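Local coordinates for rhizobiales Sp. Pch2 (Marine metagenome, PDB 6PB3), which is a TRIP13/Pch2-like AAA+ ATPase that probably remodels HORMA domain proteins and so regulates cGAS-like enzymes in bacteriophage immunity, at residues V78-D82 with I221-R225; F183-D188 with A212-R216; R231-T236 with I249-V253; Y264-D270 with M301-P306. All blocks are in the same frame, centred on the assembly; numbering follows the deposited sequence.

Interaction 1: residues V78-D82 with I221-R225; sequences VLAGD and ITFDR
The carbonyl oxygen of Ala80 takes the shortest hydrogen bond of the contact, 2.8 Å from Phe223 N. The same oxygen receives a CA-H...O contact from Thr222 CA at 3.3 Å and sits at the edge of the Phe223 ring, 3.5 Å from CD1. On one side of this point Ile221 N donates to Val78 O and Ala80 N to Ile221 O; on the other Asp82 N donates to Phe223 O at 2.9 Å. The alternation is that of a parallel pair, here strand 76-81 beside strand 219-223, in the sheet of the AAA ATPase core.

Leu79 and Ile221 run side by side on one face, CD2 of Leu79 lying 4.0 Å from CB of Ile221. With its CG anti to its own carbonyl carbon (chi1 -60°), Phe223 brings CE1 within 3.8 Å of Leu79 CB, and helix 87-93 packs on the ring through Lys87 and Leu90. Beyond the last backbone bond, a water donates to Asp82 OD2 at 2.8 Å and, weakly, to Asp224 O.

Gly81 belongs to a probable Walker A P-loop, and its CA lies 3.2 Å from Phe223 O. The four backbone bonds join the strand leading into that loop to strand 219-223 as far as Asp82, consistent with a fixed starting point for the nucleotide-binding turn.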
loop_
_atom_site.group_PDB
_atom_site.type_symbol
_atom_site.label_atom_id
_atom_site.label_comp_id
_atom_site.label_asym_id
_atom_site.label_seq_id
_atom_site.Cartn_x
_atom_site.Cartn_y
_atom_site.Cartn_z
ATOM N N VAL A 78 20.095 3.606 20.988
ATOM C CA VAL A 78 19.515 2.966 19.815
ATOM C C VAL A 78 20.429 3.226 18.627
ATOM O O VAL A 78 20.792 4.376 18.356
ATOM C CB VAL A 78 18.092 3.486 19.552
ATOM C CG1 VAL A 78 17.566 2.989 18.194
ATOM C CG2 VAL A 78 17.158 3.007 20.649
ATOM N N LEU A 79 20.811 2.159 17.927
ATOM C CA LEU A 79 21.508 2.247 16.647
ATOM C C LEU A 79 20.510 1.894 15.564
ATOM O O LEU A 79 20.023 0.760 15.522
ATOM C CB LEU A 79 22.718 1.304 16.593
ATOM C CG LEU A 79 23.752 1.338 17.714
ATOM C CD1 LEU A 79 24.989 0.492 17.308
ATOM C CD2 LEU A 79 24.162 2.755 18.042
ATOM N N ALA A 80 20.210 2.856 14.689
ATOM C CA ALA A 80 19.159 2.699 13.689
ATOM C C ALA A 80 19.694 3.032 12.303
ATOM O O ALA A 80 20.464 3.985 12.146
ATOM C CB ALA A 80 17.967 3.619 13.996
ATOM N N GLY A 81 19.286 2.270 11.297
ATOM C CA GLY A 81 19.614 2.614 9.929
ATOM C C GLY A 81 19.838 1.394 9.054
ATOM O O GLY A 81 19.503 0.268 9.415
ATOM N N ASP A 82 20.422 1.670 7.884
ATOM C CA ASP A 82 20.563 0.700 6.808
ATOM C C ASP A 82 21.215 -0.601 7.264
ATOM O O ASP A 82 22.171 -0.610 8.046
ATOM C CB ASP A 82 21.382 1.315 5.665
ATOM C CG ASP A 82 20.737 2.584 5.103
ATOM O OD1 ASP A 82 19.500 2.712 5.204
ATOM O OD2 ASP A 82 21.464 3.448 4.561
ATOM N N ILE A 221 21.482 6.980 17.374
ATOM C CA ILE A 221 22.610 7.196 16.469
ATOM C C ILE A 221 22.234 6.580 15.140
ATOM O O ILE A 221 21.934 5.378 15.069
ATOM C CB ILE A 221 23.911 6.579 17.005
ATOM C CG1 ILE A 221 24.323 7.233 18.326
ATOM C CG2 ILE A 221 25.075 6.690 15.955
ATOM C CD1 ILE A 221 25.490 6.465 19.003
ATOM N N THR A 222 22.258 7.384 14.085
ATOM C CA THR A 222 21.689 6.948 12.825
ATOM C C THR A 222 22.779 6.591 11.823
ATOM O O THR A 222 23.816 7.260 11.743
ATOM C CB THR A 222 20.748 8.014 12.254
ATOM O OG1 THR A 222 21.438 9.267 12.132
ATOM C CG2 THR A 222 19.542 8.195 13.201
ATOM N N PHE A 223 22.517 5.526 11.063
ATOM C CA PHE A 223 23.384 4.980 10.029
ATOM C C PHE A 223 22.599 5.086 8.727
ATOM O O PHE A 223 21.852 4.182 8.340
ATOM C CB PHE A 223 23.785 3.531 10.332
ATOM C CG PHE A 223 24.520 3.366 11.633
ATOM C CD1 PHE A 223 23.869 3.553 12.838
ATOM C CD2 PHE A 223 25.869 3.038 11.650
ATOM C CE1 PHE A 223 24.549 3.426 14.043
ATOM C CE2 PHE A 223 26.555 2.900 12.854
ATOM C CZ PHE A 223 25.896 3.083 14.046
ATOM N N ASP A 224 22.751 6.201 8.056
ATOM C CA ASP A 224 22.183 6.348 6.737
ATOM C C ASP A 224 23.328 6.456 5.748
ATOM O O ASP A 224 24.487 6.161 6.075
ATOM C CB ASP A 224 21.225 7.540 6.674
ATOM C CG ASP A 224 21.675 8.699 7.529
ATOM O OD1 ASP A 224 22.842 9.113 7.391
ATOM O OD2 ASP A 224 20.853 9.204 8.329
ATOM N N ARG A 225 22.996 6.863 4.534
ATOM C CA ARG A 225 23.928 6.757 3.426
ATOM C C ARG A 225 25.137 7.655 3.679
ATOM O O ARG A 225 24.969 8.814 4.071
ATOM C CB ARG A 225 23.196 7.113 2.132
ATOM C CG ARG A 225 22.038 6.130 1.877
ATOM C CD ARG A 225 21.287 6.293 0.553
ATOM N NE ARG A 225 20.168 5.348 0.503
ATOM C CZ ARG A 225 20.042 4.345 -0.365
ATOM N NH1 ARG A 225 20.950 4.148 -1.312
ATOM N NH2 ARG A 225 18.988 3.541 -0.296
HETATM O O HOH W 1 24.245 3.318 4.552
#

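Interaction 2: residues F183-D188 with A212-R216; sequences FIRGID and AVRRR
Arg216 leaves its backbone with CG anti to the carbonyl carbon (chi1 -74°) and stays extended as far as NE, which carries its guanidinium across Ile184 to Asp188, whose CG takes the same rotation (chi1 -70°). Within the AAA ATPase core, the contact joins helix 179-192, whose Ile187 also packs on Leu76 of strand 76-81, to residues 212-216, whose Arg214 and Arg215 meet a second subunit.

The guanidinium is held in its own plane from two directions: NE donates to Asp188 OD1 at 3.0 Å on the syn side, and NH1 donates back to Ala212 O at 2.8 Å. A weaker bond from NH2 to Asp188 OD2 completes the salt bridge, with carboxylate and guanidinium planes turned 33° apart. These bonds fix the rotation of the group, and Ile184 CG2 presses over the centre of one face.

Away from Asp188 the contact becomes apolar. Val213 CG2 meets the edge of the Phe183 ring at CD2, 3.6 Å away, the two side chains crossing at about a right angle; the ring also packs on Val199 and Met201 of strand 197-203. The other branch of Ile184 points at the short helix, its CD1 packed tightly against Ala212 CB at 3.5 Å.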
loop_
_atom_site.group_PDB
_atom_site.type_symbol
_atom_site.label_atom_id
_atom_site.label_comp_id
_atom_site.label_asym_id
_atom_site.label_seq_id
_atom_site.Cartn_x
_atom_site.Cartn_y
_atom_site.Cartn_z
ATOM N N PHE A 183 10.859 -5.177 28.788
ATOM C CA PHE A 183 12.027 -4.408 28.382
ATOM C C PHE A 183 12.001 -3.013 28.990
ATOM O O PHE A 183 13.016 -2.527 29.505
ATOM C CB PHE A 183 12.063 -4.339 26.861
ATOM C CG PHE A 183 13.322 -3.764 26.308
ATOM C CD1 PHE A 183 14.522 -4.447 26.423
ATOM C CD2 PHE A 183 13.310 -2.538 25.662
ATOM C CE1 PHE A 183 15.689 -3.919 25.905
ATOM C CE2 PHE A 183 14.469 -2.002 25.143
ATOM C CZ PHE A 183 15.664 -2.691 25.273
ATOM N N ILE A 184 10.836 -2.364 28.940
ATOM C CA ILE A 184 10.658 -1.037 29.526
ATOM C C ILE A 184 10.947 -1.068 31.018
ATOM O O ILE A 184 11.675 -0.221 31.549
ATOM C CB ILE A 184 9.227 -0.542 29.264
ATOM C CG1 ILE A 184 9.043 -0.141 27.806
ATOM C CG2 ILE A 184 8.852 0.567 30.214
ATOM C CD1 ILE A 184 7.588 -0.202 27.425
ATOM N N ARG A 185 10.337 -2.019 31.724
ATOM C CA ARG A 185 10.599 -2.165 33.150
ATOM C C ARG A 185 12.084 -2.378 33.416
ATOM O O ARG A 185 12.629 -1.843 34.389
ATOM C CB ARG A 185 9.769 -3.318 33.713
ATOM C CG ARG A 185 8.270 -3.048 33.677
ATOM C CD ARG A 185 7.453 -4.262 34.076
ATOM N NE ARG A 185 6.023 -4.007 33.921
ATOM C CZ ARG A 185 5.066 -4.851 34.297
ATOM N NH1 ARG A 185 5.385 -6.015 34.850
ATOM N NH2 ARG A 185 3.787 -4.531 34.121
ATOM N N GLY A 186 12.764 -3.135 32.552
ATOM C CA GLY A 186 14.189 -3.360 32.749
ATOM C C GLY A 186 14.997 -2.087 32.592
ATOM O O GLY A 186 15.875 -1.789 33.410
ATOM N N ILE A 187 14.707 -1.319 31.542
ATOM C CA ILE A 187 15.417 -0.067 31.294
ATOM C C ILE A 187 15.207 0.911 32.441
ATOM O O ILE A 187 16.149 1.554 32.914
ATOM C CB ILE A 187 14.941 0.544 29.971
ATOM C CG1 ILE A 187 15.371 -0.332 28.803
ATOM C CG2 ILE A 187 15.437 1.972 29.833
ATOM C CD1 ILE A 187 14.861 0.191 27.508
ATOM N N ASP A 188 13.955 1.077 32.871
ATOM C CA ASP A 188 13.667 1.976 33.984
ATOM C C ASP A 188 14.422 1.553 35.234
ATOM O O ASP A 188 14.952 2.395 35.970
ATOM C CB ASP A 188 12.165 1.996 34.258
ATOM C CG ASP A 188 11.394 2.676 33.170
ATOM O OD1 ASP A 188 12.036 3.295 32.298
ATOM O OD2 ASP A 188 10.152 2.591 33.182
ATOM N N ALA A 212 7.238 3.383 23.258
ATOM C CA ALA A 212 7.674 3.423 24.648
ATOM C C ALA A 212 9.128 2.993 24.805
ATOM O O ALA A 212 9.778 3.349 25.801
ATOM C CB ALA A 212 6.746 2.551 25.495
ATOM N N VAL A 213 9.664 2.267 23.823
ATOM C CA VAL A 213 11.096 2.024 23.796
ATOM C C VAL A 213 11.820 3.229 23.225
ATOM O O VAL A 213 12.813 3.694 23.790
ATOM C CB VAL A 213 11.413 0.743 23.003
ATOM C CG1 VAL A 213 12.899 0.683 22.649
ATOM C CG2 VAL A 213 10.991 -0.480 23.799
ATOM N N ARG A 214 11.319 3.769 22.114
ATOM C CA ARG A 214 12.012 4.853 21.425
ATOM C C ARG A 214 12.186 6.065 22.327
ATOM O O ARG A 214 13.267 6.663 22.377
ATOM C CB ARG A 214 11.234 5.238 20.169
ATOM C CG ARG A 214 12.109 5.543 18.993
ATOM C CD ARG A 214 11.311 6.043 17.827
ATOM N NE ARG A 214 10.167 5.189 17.530
ATOM C CZ ARG A 214 9.304 5.461 16.560
ATOM N NH1 ARG A 214 9.494 6.548 15.827
ATOM N NH2 ARG A 214 8.262 4.664 16.323
ATOM N N ARG A 215 11.133 6.430 23.060
ATOM C CA ARG A 215 11.161 7.655 23.846
ATOM C C ARG A 215 12.106 7.569 25.034
ATOM O O ARG A 215 12.472 8.610 25.582
ATOM C CB ARG A 215 9.745 8.006 24.319
ATOM C CG ARG A 215 9.218 7.168 25.477
ATOM C CD ARG A 215 7.792 7.647 25.875
ATOM N NE ARG A 215 7.315 6.999 27.097
ATOM C CZ ARG A 215 6.299 6.139 27.142
ATOM N NH1 ARG A 215 5.625 5.832 26.031
ATOM N NH2 ARG A 215 5.941 5.603 28.305
ATOM N N ARG A 216 12.534 6.368 25.414
ATOM C CA ARG A 216 13.490 6.184 26.498
ATOM C C ARG A 216 14.951 6.212 26.055
ATOM O O ARG A 216 15.832 6.296 26.915
ATOM C CB ARG A 216 13.211 4.869 27.217
ATOM C CG ARG A 216 11.972 4.935 28.096
ATOM C CD ARG A 216 11.605 3.573 28.648
ATOM N NE ARG A 216 10.621 3.667 29.733
ATOM C CZ ARG A 216 9.307 3.786 29.551
ATOM N NH1 ARG A 216 8.804 3.859 28.324
ATOM N NH2 ARG A 216 8.491 3.833 30.604
#

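Interaction 3: residues R231-T236 with I249-V253; sequences RRAVIT and IEGLV
Arg232 crosses to helix 246-255 along most of its length. Its CB lies 4.0 Å from Val253 CG2, and CG touches the same methyl, Ile249 CG2 and Glu250 OE2. CD comes within 3.5 Å of OE2, and at the tip NH1 donates to that oxygen at 2.7 Å, meeting it on the syn side in a salt bridge. CG anti to the backbone N (chi1 -160°) starts the chain across the gap, and a bend at chi3 then lays the guanidinium almost coplanar with the carboxylate, 19° between the planes.

Arg231, one residue earlier, grips the backbone of the opposite helix instead. NE and NH2 both donate to Val253 O, at 3.1 and 3.0 Å; NE arrives in the carbonyl plane on a lone pair, whereas NH2 comes from above that plane. The oxygen also accepts from Thr256 OG1, while NH2 has a second, acidic partner in Asp228 and NH1 donates to Pro226 O. This buried guanidinium is thus bonded through all three nitrogens.

Away from the two arginine tips, Ile235 packs into the interface: CG2 meets Leu252 CD1 and Ile249 CG2, and CD1 meets Val253 CG2. Ile249 CD1 reaches Thr236 OG1 at 3.5 Å, a hydroxyl already donating to Arg232 O within its own helix.

The 231-236 and 249-253 segments run at 129°, their axes 9.4 Å apart at closest approach, in what is probably the C-terminal helical (lid) subdomain of the AAA+ module. Helix 268-283 packs against the first of them, with Leu271 on Arg231 and Ile276 on Val234.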
loop_
_atom_site.group_PDB
_atom_site.type_symbol
_atom_site.label_atom_id
_atom_site.label_comp_id
_atom_site.label_asym_id
_atom_site.label_seq_id
_atom_site.Cartn_x
_atom_site.Cartn_y
_atom_site.Cartn_z
ATOM N N ARG A 231 32.347 8.670 2.547
ATOM C CA ARG A 231 32.740 7.876 1.390
ATOM C C ARG A 231 34.226 8.034 1.114
ATOM O O ARG A 231 34.910 7.062 0.780
ATOM C CB ARG A 231 31.907 8.265 0.161
ATOM C CG ARG A 231 30.420 8.026 0.357
ATOM C CD ARG A 231 29.692 7.930 -0.970
ATOM N NE ARG A 231 29.946 9.096 -1.806
ATOM C CZ ARG A 231 29.414 10.290 -1.578
ATOM N NH1 ARG A 231 28.609 10.472 -0.532
ATOM N NH2 ARG A 231 29.690 11.301 -2.388
ATOM N N ARG A 232 34.743 9.253 1.269
ATOM C CA ARG A 232 36.173 9.483 1.101
ATOM C C ARG A 232 36.992 8.637 2.071
ATOM O O ARG A 232 38.004 8.047 1.682
ATOM C CB ARG A 232 36.485 10.969 1.289
ATOM C CG ARG A 232 37.809 11.410 0.679
ATOM C CD ARG A 232 38.139 12.862 1.014
ATOM N NE ARG A 232 36.951 13.606 1.419
ATOM C CZ ARG A 232 36.234 14.373 0.608
ATOM N NH1 ARG A 232 36.588 14.511 -0.658
ATOM N NH2 ARG A 232 35.172 15.012 1.065
ATOM N N ALA A 233 36.566 8.549 3.336
ATOM C CA ALA A 233 37.359 7.815 4.325
ATOM C C ALA A 233 37.393 6.320 4.016
ATOM O O ALA A 233 38.453 5.687 4.100
ATOM C CB ALA A 233 36.826 8.058 5.745
ATOM N N VAL A 234 36.251 5.736 3.650
ATOM C CA VAL A 234 36.245 4.320 3.295
ATOM C C VAL A 234 37.151 4.070 2.098
ATOM O O VAL A 234 37.940 3.118 2.079
ATOM C CB VAL A 234 34.812 3.843 3.008
ATOM C CG1 VAL A 234 34.848 2.418 2.462
ATOM C CG2 VAL A 234 33.948 3.930 4.270
ATOM N N ILE A 235 37.070 4.936 1.093
ATOM C CA ILE A 235 37.790 4.695 -0.152
ATOM C C ILE A 235 39.289 4.924 0.043
ATOM O O ILE A 235 40.122 4.095 -0.349
ATOM C CB ILE A 235 37.205 5.578 -1.269
ATOM C CG1 ILE A 235 35.774 5.125 -1.584
ATOM C CG2 ILE A 235 38.082 5.522 -2.513
ATOM C CD1 ILE A 235 34.969 6.163 -2.272
ATOM N N THR A 236 39.647 6.048 0.660
ATOM C CA THR A 236 41.050 6.346 0.929
ATOM C C THR A 236 41.692 5.266 1.796
ATOM O O THR A 236 42.741 4.714 1.444
ATOM C CB THR A 236 41.165 7.716 1.600
ATOM O OG1 THR A 236 40.631 8.724 0.727
ATOM C CG2 THR A 236 42.623 8.035 1.919
ATOM N N ILE A 249 40.657 9.366 -6.231
ATOM C CA ILE A 249 39.766 9.075 -5.112
ATOM C C ILE A 249 38.515 9.940 -5.188
ATOM O O ILE A 249 37.397 9.466 -4.948
ATOM C CB ILE A 249 40.511 9.252 -3.776
ATOM C CG1 ILE A 249 41.460 8.070 -3.574
ATOM C CG2 ILE A 249 39.516 9.391 -2.632
ATOM C CD1 ILE A 249 42.268 8.107 -2.298
ATOM N N GLU A 250 38.679 11.213 -5.542
ATOM C CA GLU A 250 37.528 12.107 -5.607
ATOM C C GLU A 250 36.550 11.664 -6.688
ATOM O O GLU A 250 35.330 11.787 -6.520
ATOM C CB GLU A 250 37.990 13.542 -5.847
ATOM C CG GLU A 250 38.717 14.136 -4.662
ATOM C CD GLU A 250 37.915 14.018 -3.376
ATOM O OE1 GLU A 250 36.714 14.374 -3.378
ATOM O OE2 GLU A 250 38.482 13.559 -2.362
ATOM N N GLY A 251 37.065 11.140 -7.802
ATOM C CA GLY A 251 36.186 10.575 -8.814
ATOM C C GLY A 251 35.337 9.437 -8.279
ATOM O O GLY A 251 34.143 9.347 -8.571
ATOM N N LEU A 252 35.935 8.562 -7.471
ATOM C CA LEU A 252 35.169 7.460 -6.898
ATOM C C LEU A 252 34.221 7.944 -5.813
ATOM O O LEU A 252 33.147 7.368 -5.627
ATOM C CB LEU A 252 36.108 6.401 -6.327
ATOM C CG LEU A 252 36.958 5.562 -7.266
ATOM C CD1 LEU A 252 38.024 4.816 -6.466
ATOM C CD2 LEU A 252 36.060 4.582 -8.013
ATOM N N VAL A 253 34.604 8.994 -5.087
ATOM C CA VAL A 253 33.684 9.633 -4.151
ATOM C C VAL A 253 32.475 10.190 -4.894
ATOM O O VAL A 253 31.322 10.007 -4.486
ATOM C CB VAL A 253 34.411 10.740 -3.368
ATOM C CG1 VAL A 253 33.397 11.574 -2.580
ATOM C CG2 VAL A 253 35.452 10.142 -2.452
#

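Interaction 4: residues Y264-D270 with M301-P306; sequences YGFTFSD and MAPTAP
Tyr264 offers its ring face to Pro306 and its edge to Pro303. Pro306 CD makes a CH-pi contact 3.8 Å from the ring centroid, while Pro303 CB lies in the plane of the ring, 3.9 Å from CE1. Having CG between the backbone N and the carbonyl carbon (chi1 48°) sets the ring alongside the 301-306 segment, where the hydroxyl meets Ala305 CB.

Phe266 crosses both Pro303 and Met301, a selenomethionine, at about a right angle. Its CD1 packs on Pro303 CG, and its CE2 is 3.7 Å from Met301 SE in an oblique Met-aromatic contact.

The start of helix 268-283 is closed by a capping box: Asp270 N donates to Thr267 OG1, and Thr267 N to Asp270 OD2 at 3.1 Å. The carboxylate that completes the capping box also holds the C-terminal segment. Thr304 N donates to OD2 at 2.7 Å in an almost straight bond (176°), arriving from the face of the carboxylate opposite Thr267 N. Thr304 OG1 lies so close to Asp270 OD1 that the length of that hydrogen bond is doubtful, and Arg274 forms a salt bridge with that same oxygen.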
loop_
_atom_site.group_PDB
_atom_site.type_symbol
_atom_site.label_atom_id
_atom_site.label_comp_id
_atom_site.label_asym_id
_atom_site.label_seq_id
_atom_site.Cartn_x
_atom_site.Cartn_y
_atom_site.Cartn_z
ATOM N N TYR A 264 19.983 9.510 -4.802
ATOM C CA TYR A 264 20.523 8.924 -3.584
ATOM C C TYR A 264 21.869 8.278 -3.896
ATOM O O TYR A 264 22.103 7.807 -5.010
ATOM C CB TYR A 264 19.553 7.889 -2.989
ATOM C CG TYR A 264 19.023 6.903 -4.009
ATOM C CD1 TYR A 264 19.773 5.793 -4.382
ATOM C CD2 TYR A 264 17.773 7.078 -4.602
ATOM C CE1 TYR A 264 19.301 4.890 -5.312
ATOM C CE2 TYR A 264 17.294 6.173 -5.538
ATOM C CZ TYR A 264 18.066 5.082 -5.889
ATOM O OH TYR A 264 17.606 4.173 -6.814
ATOM N N GLY A 265 22.763 8.264 -2.913
ATOM C CA GLY A 265 24.088 7.704 -3.091
ATOM C C GLY A 265 24.192 6.265 -2.609
ATOM O O GLY A 265 23.207 5.627 -2.238
ATOM N N PHE A 266 25.424 5.745 -2.631
ATOM C CA PHE A 266 25.675 4.407 -2.108
ATOM C C PHE A 266 25.380 4.344 -0.609
ATOM O O PHE A 266 25.603 5.303 0.135
ATOM C CB PHE A 266 27.134 3.993 -2.335
ATOM C CG PHE A 266 27.449 3.518 -3.729
ATOM C CD1 PHE A 266 26.909 4.137 -4.831
ATOM C CD2 PHE A 266 28.329 2.461 -3.923
ATOM C CE1 PHE A 266 27.228 3.703 -6.120
ATOM C CE2 PHE A 266 28.650 2.026 -5.190
ATOM C CZ PHE A 266 28.093 2.644 -6.296
ATOM N N THR A 267 24.886 3.193 -0.163
ATOM C CA THR A 267 24.887 2.889 1.256
ATOM C C THR A 267 26.292 2.469 1.687
ATOM O O THR A 267 27.205 2.329 0.868
ATOM C CB THR A 267 23.885 1.778 1.582
ATOM O OG1 THR A 267 24.310 0.544 0.990
ATOM C CG2 THR A 267 22.481 2.109 1.040
ATOM N N PHE A 268 26.461 2.297 3.004
ATOM C CA PHE A 268 27.696 1.723 3.531
ATOM C C PHE A 268 27.882 0.302 3.019
ATOM O O PHE A 268 28.998 -0.111 2.681
ATOM C CB PHE A 268 27.674 1.732 5.074
ATOM C CG PHE A 268 28.034 3.077 5.710
ATOM C CD1 PHE A 268 29.337 3.555 5.672
ATOM C CD2 PHE A 268 27.071 3.823 6.373
ATOM C CE1 PHE A 268 29.673 4.775 6.280
ATOM C CE2 PHE A 268 27.400 5.054 6.996
ATOM C CZ PHE A 268 28.706 5.524 6.935
ATOM N N SER A 269 26.794 -0.468 2.979
ATOM C CA SER A 269 26.816 -1.803 2.384
ATOM C C SER A 269 27.257 -1.773 0.926
ATOM O O SER A 269 28.069 -2.605 0.503
ATOM C CB SER A 269 25.434 -2.433 2.492
ATOM O OG SER A 269 25.464 -3.732 1.955
ATOM N N ASP A 270 26.690 -0.865 0.123
ATOM C CA ASP A 270 27.124 -0.754 -1.272
ATOM C C ASP A 270 28.633 -0.532 -1.379
ATOM O O ASP A 270 29.267 -1.013 -2.324
ATOM C CB ASP A 270 26.371 0.377 -1.977
ATOM C CG ASP A 270 24.862 0.104 -2.101
ATOM O OD1 ASP A 270 24.446 -1.083 -2.020
ATOM O OD2 ASP A 270 24.094 1.075 -2.317
HETATM N N MSE A 301 27.777 0.657 -11.428
HETATM C CA MSE A 301 27.098 0.016 -10.332
HETATM C C MSE A 301 26.005 0.945 -9.788
HETATM O O MSE A 301 26.269 2.111 -9.478
HETATM C CB MSE A 301 28.124 -0.355 -9.256
HETATM C CG MSE A 301 27.554 -1.007 -8.023
HETATM SE SE MSE A 301 29.010 -1.331 -6.745
HETATM C CE MSE A 301 29.904 -2.801 -7.739
ATOM N N ALA A 302 24.777 0.424 -9.675
ATOM C CA ALA A 302 23.696 1.272 -9.175
ATOM C C ALA A 302 23.518 1.086 -7.674
ATOM O O ALA A 302 23.613 -0.039 -7.175
ATOM C CB ALA A 302 22.365 0.969 -9.878
ATOM N N PRO A 303 23.241 2.166 -6.943
ATOM C CA PRO A 303 23.087 2.066 -5.486
ATOM C C PRO A 303 21.865 1.244 -5.110
ATOM O O PRO A 303 20.939 1.056 -5.901
ATOM C CB PRO A 303 22.918 3.525 -5.034
ATOM C CG PRO A 303 23.376 4.356 -6.185
ATOM C CD PRO A 303 23.112 3.551 -7.424
ATOM N N THR A 304 21.874 0.743 -3.875
ATOM C CA THR A 304 20.692 0.081 -3.349
ATOM C C THR A 304 19.556 1.093 -3.226
ATOM O O THR A 304 19.725 2.171 -2.649
ATOM C CB THR A 304 20.994 -0.558 -1.993
ATOM O OG1 THR A 304 22.051 -1.519 -2.135
ATOM C CG2 THR A 304 19.758 -1.278 -1.463
ATOM N N ALA A 305 18.405 0.758 -3.795
ATOM C CA ALA A 305 17.277 1.674 -3.765
ATOM C C ALA A 305 16.668 1.721 -2.364
ATOM O O ALA A 305 16.640 0.709 -1.658
ATOM C CB ALA A 305 16.222 1.249 -4.782
ATOM N N PRO A 306 16.168 2.893 -1.933
ATOM C CA PRO A 306 15.508 3.020 -0.630
ATOM C C PRO A 306 14.121 2.381 -0.634
ATOM O O PRO A 306 13.867 1.503 0.186
ATOM C CB PRO A 306 15.401 4.534 -0.439
ATOM C CG PRO A 306 15.234 5.049 -1.815
ATOM C CD PRO A 306 16.061 4.136 -2.718
#

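Interaction 1 pairs the probable P-loop strand with strand 219-223, outermost in the sheet within this chain. A sulfate about 6 Å from the Phe223 side chain probably comes from the crystallisation liquor, though it may mark a phosphate site. Interaction 2 is nested within the chain loop closed by interaction 1, their centres 19 Å apart. Arg225 links interaction 1 directly to interaction 4: its NH1 probably hydrogen-bonds Thr304 O at 2.7 Å and Gly265 O at 2.9 Å, joining the end of the ATPase sheet to the helical part. Interactions 3 and 4 have centres 15 Å apart, whereas interactions 2 and 3 lie on opposite sides of the chain's centre, 39 Å apart between centres.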